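Local coordinates for L-lysine 6-monooxygenase involved in desferrioxamine biosynthesis (Erwinia amylovora CFBP1430, PDB 5O8P), which binds FAD and probably uses NADPH to N-hydroxylate one amine of cadaverine, a step in making the siderophore desferrioxamine, at residues L57-M62 and T393-M398; T237-E242 and A423-P428; E242-E247 and H389-P394. One frame throughout, in Å; residues are numbered along the deposited sequence.

In the fold
All three contacts are buried, but at different depths. Contact 1 is the innermost, its centre about 10 Å from the centre of the chain; the centre of contact 3 is about 14 Å from it and that of contact 2 about 23 Å, with two neighbouring subunits helping bury it. Contacts 1 and 3 share T393 and P394, and M398 of the first packs on T244 and P246 of the third. Contacts 2 and 3 share E242 and join where F427 meets M243 and S245. The chemistry changes too: backbone bonds to the flavin in contact 1, apolar packing around the F391 ring in contact 3, and a carboxylate gripped by three N-H groups in contact 2.

Contact 1: residues L57-M62 and T393-M398; sequences LQTPFM and TPDLGM. With FAD (flavin-adenine dinucleotide), chain C.
L57 and T59 meet L396 at the pyrimidine end of the flavin, and much of their meeting goes through the cofactor. Directly, L57 CD2 lies 4.4 Å from L396 CD1, and T59 CG2 lies 4.3 Å from L396 CB. Between the segments, two backbone N-H groups take the two flavin carbonyls. L396 N donates to FAD O2 at 2.8 Å, almost straight at 170°, and Q58 N donates to FAD O4 at 3.1 Å and 158°. L396 sets its CG anti to the carbonyl carbon (chi1 -67°), which carries the isobutyl group under the pyrimidine face, with CD1 3.9 Å from FAD N3. L57 comes from that same face, its CD2 next to FAD O4, while T59 stays at the ring edge. Behind L396, D395 forms an Asx turn: its OD1 accepts from G397 N at 2.7 Å, from above the carboxylate plane, and this shapes the short 3-10 step that leads into helix 399-410. Y103 packs against both leucines, and Y91 of the second subunit makes a weak bond to T59 OG1. Because the donors at O2 and O4 are peptide groups, this grip depends on backbone shape. The N-H on O2, close to the start of a helix, would probably help stabilise negative charge gathering at N1 and O2 when the flavin is reduced.

Contact 2: residues T237-E242 and A423-P428; sequences TKLTLE and AFQTFP
The carboxylate of E242, beside the short, weakly bonded helix 238-241, takes three N-H groups from the C-terminal tail that follows helix 399-410, and so holds the tail against this part of the flavin-dependent N-hydroxylase fold. F424 N donates to E242 OE2 at 2.8 Å. E242 OE1 receives two bonds: Q425 N at 3.2 Å on its syn side, and Q425 NE2 at 3.0 Å through the anti lone pair. The carboxylate and the Q425 amide lie nearly coplanar, 18° apart, and that same NE2 also makes a weak bond to L239 O. Three donors on a buried acid would be expected to compensate its negative charge and to keep the group from rotating. The carboxylate arrives there on a side chain extended beyond CG, passing A423, whose CB rests 3.6 Å from E242 CD. Y283 of the third subunit and I92 of the second also pack on E242, and the nearby K238 NZ forms a salt bridge to D284 of the third. Further out, Q425 CB sits above one face of the F427 ring, toward its rim, and F427 meets the backbone of E242 with its edge, CZ standing 3.4 Å from E242 O.

Contact 3: residues E242-E247 and H389-P394; sequences EMTSPE and HGFVTP. With FAD (flavin-adenine dinucleotide), chain C.
The ring of F391 is the flat group here, and M243 and T244 both press against it. T244 comes in with its methyl, CG2 lying 3.6 Å from F391 CE2, and the two side chains cross at about a right angle. On the M243 side the touch is made by the base of the side chain, CB at 3.8 Å from F391 CZ. One face of the ring carries V392 CG1 from its own turn, 3.6 Å above the plane and offset toward the rim. W248 packs edge-to-face with the same ring, and Y271, which binds NADP(+) in a structure of this protein though the nucleotide is absent from this chain, touches it as well. With its CG between the backbone N and the carbonyl carbon (chi1 85°), F391 turns one ring face toward V392 CG1. V392 CG1 also reaches T244, 3.6 Å from its CA, so T244 touches both the ring and the valine methyl, with M243 O beside both F391 CE1 and V392 CG1.

Each backbone is held in shape by its own bonds. T244 is the centre of an inverse gamma turn, and its OG1 bonds to L241 O. S245, the N-cap of helix 246-253, sends OG 2.7 Å to E242 O and also caps W248 N. In 389-394, residues G390 to T393 form a type I turn: T393 N bonds only weakly to G390 O, and T393 OG1 adds a second bond to that oxygen at 3.1 Å. Further along, P394 O weakly accepts from the ribityl hydroxyl, FAD O2', at 3.4 Å. The contact thus sets the turn leading into helix 246-253, whose I249 also packs on V392, against the loop running from helix 386-389 past the flavin to helix 399-410.

Contact 1: residues L57-M62 and T393-M398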
loop_
_atom_site.group_PDB
_atom_site.type_symbol
_atom_site.label_atom_id
_atom_site.label_comp_id
_atom_site.label_asym_id
_atom_site.label_seq_id
_atom_site.Cartn_x
_atom_site.Cartn_y
_atom_site.Cartn_z
ATOM N N LEU B 57 -10.245 -8.730 -12.160
ATOM C CA LEU B 57 -9.707 -10.075 -12.053
ATOM C C LEU B 57 -8.838 -10.210 -10.802
ATOM O O LEU B 57 -8.281 -9.220 -10.296
ATOM C CB LEU B 57 -8.852 -10.420 -13.272
ATOM C CG LEU B 57 -9.458 -10.396 -14.670
ATOM C CD1 LEU B 57 -8.356 -10.558 -15.696
ATOM C CD2 LEU B 57 -10.484 -11.490 -14.823
ATOM N N GLN B 58 -8.689 -11.445 -10.344
ATOM C CA GLN B 58 -7.931 -11.745 -9.126
ATOM C C GLN B 58 -6.494 -12.139 -9.445
ATOM O O GLN B 58 -5.799 -12.734 -8.631
ATOM C CB GLN B 58 -8.626 -12.881 -8.365
ATOM C CG GLN B 58 -10.062 -12.614 -7.945
ATOM C CD GLN B 58 -10.236 -11.260 -7.285
ATOM O OE1 GLN B 58 -9.971 -11.089 -6.095
ATOM N NE2 GLN B 58 -10.636 -10.278 -8.077
ATOM N N THR B 59 -6.039 -11.735 -10.626
ATOM C CA THR B 59 -4.932 -12.371 -11.307
ATOM C C THR B 59 -4.261 -11.289 -12.178
ATOM O O THR B 59 -4.957 -10.547 -12.905
ATOM C CB THR B 59 -5.496 -13.583 -12.102
ATOM O OG1 THR B 59 -4.637 -14.697 -11.920
ATOM C CG2 THR B 59 -5.749 -13.299 -13.618
ATOM N N PRO B 60 -2.925 -11.152 -12.097
ATOM C CA PRO B 60 -2.250 -10.087 -12.861
ATOM C C PRO B 60 -2.391 -10.276 -14.363
ATOM O O PRO B 60 -2.635 -11.405 -14.819
ATOM C CB PRO B 60 -0.787 -10.239 -12.465
ATOM C CG PRO B 60 -0.818 -11.006 -11.192
ATOM C CD PRO B 60 -1.956 -11.960 -11.351
ATOM N N PHE B 61 -2.248 -9.191 -15.122
ATOM C CA PHE B 61 -2.545 -9.229 -16.563
ATOM C C PHE B 61 -1.687 -10.179 -17.400
ATOM O O PHE B 61 -2.112 -10.568 -18.468
ATOM C CB PHE B 61 -2.537 -7.830 -17.189
ATOM C CG PHE B 61 -1.188 -7.163 -17.211
ATOM C CD1 PHE B 61 -0.237 -7.491 -18.170
ATOM C CD2 PHE B 61 -0.878 -6.166 -16.283
ATOM C CE1 PHE B 61 0.991 -6.860 -18.196
ATOM C CE2 PHE B 61 0.347 -5.529 -16.310
ATOM C CZ PHE B 61 1.279 -5.875 -17.269
ATOM N N MET B 62 -0.501 -10.550 -16.935
ATOM C CA MET B 62 0.318 -11.573 -17.599
ATOM C C MET B 62 -0.391 -12.919 -17.688
ATOM O O MET B 62 -0.026 -13.748 -18.508
ATOM C CB MET B 62 1.662 -11.772 -16.877
ATOM C CG MET B 62 2.580 -10.559 -16.905
ATOM S SD MET B 62 2.195 -9.370 -15.601
ATOM C CE MET B 62 3.020 -10.129 -14.194
ATOM N N THR B 393 -6.706 -25.520 -10.806
ATOM C CA THR B 393 -7.404 -25.863 -12.047
ATOM C C THR B 393 -8.230 -24.692 -12.657
ATOM O O THR B 393 -8.068 -24.407 -13.842
ATOM C CB THR B 393 -8.256 -27.155 -11.824
ATOM O OG1 THR B 393 -7.412 -28.277 -11.516
ATOM C CG2 THR B 393 -9.080 -27.517 -12.995
ATOM N N PRO B 394 -9.079 -23.990 -11.861
ATOM C CA PRO B 394 -9.793 -22.824 -12.412
ATOM C C PRO B 394 -8.957 -21.539 -12.616
ATOM O O PRO B 394 -9.503 -20.536 -13.072
ATOM C CB PRO B 394 -10.905 -22.559 -11.373
ATOM C CG PRO B 394 -10.714 -23.525 -10.250
ATOM C CD PRO B 394 -9.387 -24.178 -10.430
ATOM N N ASP B 395 -7.667 -21.571 -12.286
ATOM C CA ASP B 395 -6.781 -20.406 -12.341
ATOM C C ASP B 395 -6.473 -20.059 -13.799
ATOM O O ASP B 395 -5.940 -20.893 -14.533
ATOM C CB ASP B 395 -5.478 -20.745 -11.570
ATOM C CG ASP B 395 -4.671 -19.506 -11.139
ATOM O OD1 ASP B 395 -4.737 -18.453 -11.794
ATOM O OD2 ASP B 395 -3.934 -19.598 -10.134
ATOM N N LEU B 396 -6.809 -18.840 -14.214
ATOM C CA LEU B 396 -6.348 -18.300 -15.503
ATOM C C LEU B 396 -4.819 -18.268 -15.585
ATOM O O LEU B 396 -4.252 -18.387 -16.675
ATOM C CB LEU B 396 -6.898 -16.890 -15.754
ATOM C CG LEU B 396 -8.403 -16.735 -15.974
ATOM C CD1 LEU B 396 -8.765 -15.273 -16.207
ATOM C CD2 LEU B 396 -8.887 -17.599 -17.125
ATOM N N GLY B 397 -4.166 -18.107 -14.435
ATOM C CA GLY B 397 -2.713 -18.140 -14.314
ATOM C C GLY B 397 -2.029 -19.431 -14.707
ATOM O O GLY B 397 -0.845 -19.402 -15.028
ATOM N N MET B 398 -2.740 -20.556 -14.682
ATOM C CA MET B 398 -2.171 -21.829 -15.153
ATOM C C MET B 398 -2.806 -22.344 -16.447
ATOM O O MET B 398 -2.696 -23.529 -16.778
ATOM C CB MET B 398 -2.231 -22.864 -14.029
ATOM C CG MET B 398 -1.333 -22.487 -12.862
ATOM S SD MET B 398 0.436 -22.434 -13.266
ATOM C CE MET B 398 0.876 -24.186 -13.203
HETATM P PA FAD C . -16.603 -21.136 -19.679
HETATM O O1A FAD C . -17.049 -19.686 -19.697
HETATM O O2A FAD C . -17.371 -22.136 -18.849
HETATM O O5B FAD C . -16.594 -21.597 -21.228
HETATM C C5B FAD C . -17.345 -22.709 -21.704
HETATM C C4B FAD C . -17.951 -22.473 -23.083
HETATM O O4B FAD C . -18.299 -23.737 -23.669
HETATM C C3B FAD C . -19.238 -21.657 -23.026
HETATM O O3B FAD C . -19.176 -20.627 -24.022
HETATM C C2B FAD C . -20.351 -22.677 -23.262
HETATM O O2B FAD C . -21.500 -22.148 -23.932
HETATM C C1B FAD C . -19.657 -23.709 -24.130
HETATM N N9A FAD C . -20.286 -25.058 -24.178
HETATM C C8A FAD C . -20.668 -25.853 -23.158
HETATM N N7A FAD C . -21.199 -27.014 -23.634
HETATM C C5A FAD C . -21.159 -26.968 -24.983
HETATM C C6A FAD C . -21.552 -27.844 -26.121
HETATM N N6A FAD C . -22.119 -29.056 -25.909
HETATM N N1A FAD C . -21.322 -27.396 -27.384
HETATM C C2A FAD C . -20.760 -26.192 -27.626
HETATM N N3A FAD C . -20.390 -25.349 -26.643
HETATM C C4A FAD C . -20.555 -25.673 -25.332
HETATM N N1 FAD C . -10.444 -17.198 -12.479
HETATM C C2 FAD C . -9.308 -16.453 -12.445
HETATM O O2 FAD C . -8.210 -17.048 -12.531
HETATM N N3 FAD C . -9.329 -15.106 -12.330
HETATM C C4 FAD C . -10.481 -14.418 -12.235
HETATM O O4 FAD C . -10.475 -13.177 -12.123
HETATM C C4X FAD C . -11.767 -15.159 -12.265
HETATM N N5 FAD C . -12.958 -14.527 -12.177
HETATM C C5X FAD C . -14.113 -15.234 -12.204
HETATM C C6 FAD C . -15.311 -14.529 -12.108
HETATM C C7 FAD C . -16.539 -15.186 -12.130
HETATM C C7M FAD C . -17.822 -14.400 -12.021
HETATM C C8 FAD C . -16.562 -16.672 -12.260
HETATM C C8M FAD C . -17.876 -17.406 -12.286
HETATM C C9 FAD C . -15.368 -17.388 -12.354
HETATM C C9A FAD C . -14.121 -16.737 -12.334
HETATM N N10 FAD C . -12.866 -17.429 -12.432
HETATM C C10 FAD C . -11.680 -16.642 -12.393
HETATM C "C1'" FAD C . -12.739 -18.905 -12.573
HETATM C "C2'" FAD C . -12.612 -19.354 -14.048
HETATM O "O2'" FAD C . -11.647 -18.537 -14.742
HETATM C "C3'" FAD C . -13.945 -19.345 -14.819
HETATM O "O3'" FAD C . -14.887 -20.238 -14.205
HETATM C "C4'" FAD C . -13.798 -19.734 -16.296
HETATM O "O4'" FAD C . -14.862 -19.147 -17.053
HETATM C "C5'" FAD C . -13.815 -21.245 -16.516
HETATM O "O5'" FAD C . -13.164 -21.543 -17.753
HETATM P P FAD C . -13.954 -22.286 -18.930
HETATM O O1P FAD C . -13.025 -22.392 -20.122
HETATM O O2P FAD C . -14.487 -23.531 -18.278
HETATM O O3P FAD C . -15.047 -21.109 -19.199
#

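Contact 2: residues T237-E242 and A423-P428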
loop_
_atom_site.group_PDB
_atom_site.type_symbol
_atom_site.label_atom_id
_atom_site.label_comp_id
_atom_site.label_asym_id
_atom_site.label_seq_id
_atom_site.Cartn_x
_atom_site.Cartn_y
_atom_site.Cartn_z
ATOM N N THR B 237 -0.161 -14.512 -0.300
ATOM C CA THR B 237 1.213 -14.306 0.116
ATOM C C THR B 237 2.101 -15.146 -0.789
ATOM O O THR B 237 1.739 -16.270 -1.151
ATOM C CB THR B 237 1.402 -14.701 1.594
ATOM O OG1 THR B 237 0.802 -15.987 1.834
ATOM C CG2 THR B 237 0.776 -13.654 2.509
ATOM N N LYS B 238 3.253 -14.593 -1.150
ATOM C CA LYS B 238 4.036 -15.091 -2.286
ATOM C C LYS B 238 4.613 -16.491 -2.128
ATOM O O LYS B 238 4.758 -17.201 -3.121
ATOM C CB LYS B 238 5.133 -14.104 -2.643
ATOM C CG LYS B 238 4.570 -12.813 -3.179
ATOM C CD LYS B 238 5.638 -11.775 -3.381
ATOM C CE LYS B 238 4.999 -10.453 -3.746
ATOM N NZ LYS B 238 6.035 -9.394 -3.799
ATOM N N LEU B 239 4.922 -16.894 -0.899
ATOM C CA LEU B 239 5.364 -18.270 -0.660
ATOM C C LEU B 239 4.254 -19.285 -0.931
ATOM O O LEU B 239 4.537 -20.364 -1.412
ATOM C CB LEU B 239 5.942 -18.456 0.743
ATOM C CG LEU B 239 7.356 -17.888 0.971
ATOM C CD1 LEU B 239 7.723 -18.010 2.452
ATOM C CD2 LEU B 239 8.389 -18.555 0.061
ATOM N N THR B 240 3.000 -18.935 -0.639
ATOM C CA THR B 240 1.839 -19.791 -0.987
ATOM C C THR B 240 1.538 -19.762 -2.491
ATOM O O THR B 240 1.143 -20.784 -3.045
ATOM C CB THR B 240 0.573 -19.416 -0.178
ATOM O OG1 THR B 240 0.840 -19.607 1.211
ATOM C CG2 THR B 240 -0.624 -20.254 -0.571
ATOM N N LEU B 241 1.735 -18.623 -3.155
ATOM C CA LEU B 241 1.563 -18.562 -4.622
ATOM C C LEU B 241 2.476 -19.546 -5.393
ATOM O O LEU B 241 2.102 -20.006 -6.484
ATOM C CB LEU B 241 1.753 -17.134 -5.154
ATOM C CG LEU B 241 0.792 -16.049 -4.651
ATOM C CD1 LEU B 241 1.076 -14.702 -5.323
ATOM C CD2 LEU B 241 -0.675 -16.469 -4.843
ATOM N N GLU B 242 3.633 -19.893 -4.817
ATOM C CA GLU B 242 4.489 -20.963 -5.364
ATOM C C GLU B 242 3.832 -22.339 -5.435
ATOM O O GLU B 242 4.352 -23.228 -6.080
ATOM C CB GLU B 242 5.772 -21.115 -4.554
ATOM C CG GLU B 242 6.739 -19.944 -4.623
ATOM C CD GLU B 242 8.179 -20.364 -4.335
ATOM O OE1 GLU B 242 8.421 -21.129 -3.351
ATOM O OE2 GLU B 242 9.066 -19.968 -5.147
ATOM N N ALA B 423 9.831 -22.827 -8.487
ATOM C CA ALA B 423 9.651 -22.459 -7.069
ATOM C C ALA B 423 10.873 -22.702 -6.192
ATOM O O ALA B 423 11.526 -23.740 -6.309
ATOM C CB ALA B 423 8.467 -23.228 -6.496
ATOM N N PHE B 424 11.137 -21.779 -5.273
ATOM C CA PHE B 424 12.187 -21.944 -4.253
ATOM C C PHE B 424 11.946 -23.077 -3.242
ATOM O O PHE B 424 12.907 -23.676 -2.752
ATOM C CB PHE B 424 12.408 -20.630 -3.497
ATOM C CG PHE B 424 12.922 -19.520 -4.361
ATOM C CD1 PHE B 424 14.254 -19.492 -4.752
ATOM C CD2 PHE B 424 12.083 -18.504 -4.789
ATOM C CE1 PHE B 424 14.736 -18.465 -5.559
ATOM C CE2 PHE B 424 12.556 -17.479 -5.597
ATOM C CZ PHE B 424 13.881 -17.458 -5.983
ATOM N N GLN B 425 10.680 -23.356 -2.922
ATOM C CA GLN B 425 10.338 -24.460 -2.023
ATOM C C GLN B 425 10.503 -25.802 -2.689
ATOM O O GLN B 425 10.503 -25.895 -3.914
ATOM C CB GLN B 425 8.882 -24.399 -1.608
ATOM C CG GLN B 425 8.491 -23.200 -0.809
ATOM C CD GLN B 425 7.000 -23.127 -0.675
ATOM O OE1 GLN B 425 6.382 -23.951 0.006
ATOM N NE2 GLN B 425 6.407 -22.158 -1.337
ATOM N N THR B 426 10.627 -26.829 -1.864
ATOM C CA THR B 426 10.487 -28.205 -2.291
ATOM C C THR B 426 9.256 -28.763 -1.587
ATOM O O THR B 426 9.189 -28.787 -0.360
ATOM C CB THR B 426 11.716 -29.034 -1.893
ATOM O OG1 THR B 426 12.901 -28.318 -2.244
ATOM C CG2 THR B 426 11.690 -30.394 -2.560
ATOM N N PHE B 427 8.281 -29.207 -2.361
ATOM C CA PHE B 427 7.026 -29.750 -1.815
ATOM C C PHE B 427 7.071 -31.206 -1.382
ATOM O O PHE B 427 6.655 -31.514 -0.268
ATOM C CB PHE B 427 5.891 -29.520 -2.801
ATOM C CG PHE B 427 5.696 -28.071 -3.116
ATOM C CD1 PHE B 427 5.220 -27.197 -2.134
ATOM C CD2 PHE B 427 6.048 -27.559 -4.363
ATOM C CE1 PHE B 427 5.053 -25.854 -2.418
ATOM C CE2 PHE B 427 5.865 -26.232 -4.662
ATOM C CZ PHE B 427 5.387 -25.369 -3.686
ATOM N N PRO B 428 7.581 -32.110 -2.238
ATOM C CA PRO B 428 7.642 -33.502 -1.778
ATOM C C PRO B 428 8.780 -33.750 -0.799
ATOM O O PRO B 428 9.708 -32.939 -0.694
ATOM C CB PRO B 428 7.896 -34.276 -3.074
ATOM C CG PRO B 428 8.704 -33.342 -3.889
ATOM C CD PRO B 428 8.159 -31.968 -3.594
#

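Contact 3: residues E242-E247 and H389-P394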
loop_
_atom_site.group_PDB
_atom_site.type_symbol
_atom_site.label_atom_id
_atom_site.label_comp_id
_atom_site.label_asym_id
_atom_site.label_seq_id
_atom_site.Cartn_x
_atom_site.Cartn_y
_atom_site.Cartn_z
ATOM N N GLU B 242 3.633 -19.893 -4.817
ATOM C CA GLU B 242 4.489 -20.963 -5.364
ATOM C C GLU B 242 3.832 -22.339 -5.435
ATOM O O GLU B 242 4.352 -23.228 -6.080
ATOM C CB GLU B 242 5.772 -21.115 -4.554
ATOM C CG GLU B 242 6.739 -19.944 -4.623
ATOM C CD GLU B 242 8.179 -20.364 -4.335
ATOM O OE1 GLU B 242 8.421 -21.129 -3.351
ATOM O OE2 GLU B 242 9.066 -19.968 -5.147
ATOM N N MET B 243 2.724 -22.537 -4.734
ATOM C CA MET B 243 1.962 -23.779 -4.875
ATOM C C MET B 243 1.206 -23.839 -6.196
ATOM O O MET B 243 0.778 -24.919 -6.570
ATOM C CB MET B 243 0.984 -23.970 -3.711
ATOM C CG MET B 243 1.639 -24.126 -2.353
ATOM S SD MET B 243 0.462 -24.156 -0.984
ATOM C CE MET B 243 -0.119 -25.842 -1.063
ATOM N N THR B 244 0.996 -22.698 -6.872
ATOM C CA THR B 244 0.437 -22.698 -8.233
ATOM C C THR B 244 1.636 -22.816 -9.163
ATOM O O THR B 244 2.098 -21.848 -9.766
ATOM C CB THR B 244 -0.443 -21.465 -8.593
ATOM O OG1 THR B 244 0.386 -20.371 -8.975
ATOM C CG2 THR B 244 -1.331 -21.051 -7.439
ATOM N N SER B 245 2.130 -24.038 -9.265
ATOM C CA SER B 245 3.346 -24.303 -9.984
ATOM C C SER B 245 3.355 -25.734 -10.494
ATOM O O SER B 245 2.729 -26.617 -9.895
ATOM C CB SER B 245 4.535 -24.099 -9.060
ATOM O OG SER B 245 4.549 -25.059 -8.031
ATOM N N PRO B 246 4.078 -25.975 -11.597
ATOM C CA PRO B 246 4.219 -27.327 -12.109
ATOM C C PRO B 246 4.676 -28.322 -11.046
ATOM O O PRO B 246 4.128 -29.428 -10.975
ATOM C CB PRO B 246 5.257 -27.161 -13.195
ATOM C CG PRO B 246 5.008 -25.785 -13.717
ATOM C CD PRO B 246 4.673 -24.976 -12.512
ATOM N N GLU B 247 5.614 -27.906 -10.194
ATOM C CA GLU B 247 6.184 -28.836 -9.202
ATOM C C GLU B 247 5.157 -29.241 -8.182
ATOM O O GLU B 247 5.123 -30.400 -7.798
ATOM C CB GLU B 247 7.377 -28.282 -8.444
ATOM C CG GLU B 247 8.359 -27.469 -9.256
ATOM C CD GLU B 247 8.129 -25.998 -9.061
ATOM O OE1 GLU B 247 8.513 -25.496 -8.003
ATOM O OE2 GLU B 247 7.632 -25.333 -9.996
ATOM N N HIS B 389 -5.754 -32.763 -10.118
ATOM C CA HIS B 389 -4.666 -31.779 -10.272
ATOM C C HIS B 389 -4.704 -30.628 -9.262
ATOM O O HIS B 389 -3.822 -29.770 -9.280
ATOM C CB HIS B 389 -4.678 -31.213 -11.693
ATOM C CG HIS B 389 -4.227 -32.191 -12.723
ATOM N ND1 HIS B 389 -3.082 -31.998 -13.469
ATOM C CD2 HIS B 389 -4.752 -33.371 -13.126
ATOM C CE1 HIS B 389 -2.928 -33.016 -14.299
ATOM N NE2 HIS B 389 -3.920 -33.868 -14.106
ATOM N N GLY B 390 -5.726 -30.599 -8.413
ATOM C CA GLY B 390 -5.745 -29.751 -7.225
ATOM C C GLY B 390 -6.335 -28.378 -7.448
ATOM O O GLY B 390 -6.892 -28.092 -8.504
ATOM N N PHE B 391 -6.161 -27.515 -6.442
ATOM C CA PHE B 391 -6.746 -26.157 -6.414
ATOM C C PHE B 391 -6.353 -25.206 -7.572
ATOM O O PHE B 391 -6.939 -24.118 -7.688
ATOM C CB PHE B 391 -6.379 -25.496 -5.080
ATOM C CG PHE B 391 -5.024 -24.839 -5.086
ATOM C CD1 PHE B 391 -3.861 -25.562 -4.825
ATOM C CD2 PHE B 391 -4.917 -23.497 -5.435
ATOM C CE1 PHE B 391 -2.628 -24.940 -4.862
ATOM C CE2 PHE B 391 -3.687 -22.872 -5.486
ATOM C CZ PHE B 391 -2.546 -23.590 -5.187
ATOM N N VAL B 392 -5.371 -25.587 -8.401
ATOM C CA VAL B 392 -4.852 -24.680 -9.444
ATOM C C VAL B 392 -5.654 -24.693 -10.743
ATOM O O VAL B 392 -5.336 -23.935 -11.668
ATOM C CB VAL B 392 -3.384 -24.981 -9.805
ATOM C CG1 VAL B 392 -2.496 -24.834 -8.578
ATOM C CG2 VAL B 392 -3.268 -26.363 -10.430
ATOM N N THR B 393 -6.706 -25.520 -10.806
ATOM C CA THR B 393 -7.404 -25.863 -12.047
ATOM C C THR B 393 -8.230 -24.692 -12.657
ATOM O O THR B 393 -8.068 -24.407 -13.842
ATOM C CB THR B 393 -8.256 -27.155 -11.824
ATOM O OG1 THR B 393 -7.412 -28.277 -11.516
ATOM C CG2 THR B 393 -9.080 -27.517 -12.995
ATOM N N PRO B 394 -9.079 -23.990 -11.861
ATOM C CA PRO B 394 -9.793 -22.824 -12.412
ATOM C C PRO B 394 -8.957 -21.539 -12.616
ATOM O O PRO B 394 -9.503 -20.536 -13.072
ATOM C CB PRO B 394 -10.905 -22.559 -11.373
ATOM C CG PRO B 394 -10.714 -23.525 -10.250
ATOM C CD PRO B 394 -9.387 -24.178 -10.430
HETATM P PA FAD C . -16.603 -21.136 -19.679
HETATM O O1A FAD C . -17.049 -19.686 -19.697
HETATM O O2A FAD C . -17.371 -22.136 -18.849
HETATM O O5B FAD C . -16.594 -21.597 -21.228
HETATM C C5B FAD C . -17.345 -22.709 -21.704
HETATM C C4B FAD C . -17.951 -22.473 -23.083
HETATM O O4B FAD C . -18.299 -23.737 -23.669
HETATM C C3B FAD C . -19.238 -21.657 -23.026
HETATM O O3B FAD C . -19.176 -20.627 -24.022
HETATM C C2B FAD C . -20.351 -22.677 -23.262
HETATM O O2B FAD C . -21.500 -22.148 -23.932
HETATM C C1B FAD C . -19.657 -23.709 -24.130
HETATM N N9A FAD C . -20.286 -25.058 -24.178
HETATM C C8A FAD C . -20.668 -25.853 -23.158
HETATM N N7A FAD C . -21.199 -27.014 -23.634
HETATM C C5A FAD C . -21.159 -26.968 -24.983
HETATM C C6A FAD C . -21.552 -27.844 -26.121
HETATM N N6A FAD C . -22.119 -29.056 -25.909
HETATM N N1A FAD C . -21.322 -27.396 -27.384
HETATM C C2A FAD C . -20.760 -26.192 -27.626
HETATM N N3A FAD C . -20.390 -25.349 -26.643
HETATM C C4A FAD C . -20.555 -25.673 -25.332
HETATM N N1 FAD C . -10.444 -17.198 -12.479
HETATM C C2 FAD C . -9.308 -16.453 -12.445
HETATM O O2 FAD C . -8.210 -17.048 -12.531
HETATM N N3 FAD C . -9.329 -15.106 -12.330
HETATM C C4 FAD C . -10.481 -14.418 -12.235
HETATM O O4 FAD C . -10.475 -13.177 -12.123
HETATM C C4X FAD C . -11.767 -15.159 -12.265
HETATM N N5 FAD C . -12.958 -14.527 -12.177
HETATM C C5X FAD C . -14.113 -15.234 -12.204
HETATM C C6 FAD C . -15.311 -14.529 -12.108
HETATM C C7 FAD C . -16.539 -15.186 -12.130
HETATM C C7M FAD C . -17.822 -14.400 -12.021
HETATM C C8 FAD C . -16.562 -16.672 -12.260
HETATM C C8M FAD C . -17.876 -17.406 -12.286
HETATM C C9 FAD C . -15.368 -17.388 -12.354
HETATM C C9A FAD C . -14.121 -16.737 -12.334
HETATM N N10 FAD C . -12.866 -17.429 -12.432
HETATM C C10 FAD C . -11.680 -16.642 -12.393
HETATM C "C1'" FAD C . -12.739 -18.905 -12.573
HETATM C "C2'" FAD C . -12.612 -19.354 -14.048
HETATM O "O2'" FAD C . -11.647 -18.537 -14.742
HETATM C "C3'" FAD C . -13.945 -19.345 -14.819
HETATM O "O3'" FAD C . -14.887 -20.238 -14.205
HETATM C "C4'" FAD C . -13.798 -19.734 -16.296
HETATM O "O4'" FAD C . -14.862 -19.147 -17.053
HETATM C "C5'" FAD C . -13.815 -21.245 -16.516
HETATM O "O5'" FAD C . -13.164 -21.543 -17.753
HETATM P P FAD C . -13.954 -22.286 -18.930
HETATM O O1P FAD C . -13.025 -22.392 -20.122
HETATM O O2P FAD C . -14.487 -23.531 -18.278
HETATM O O3P FAD C . -15.047 -21.109 -19.199
#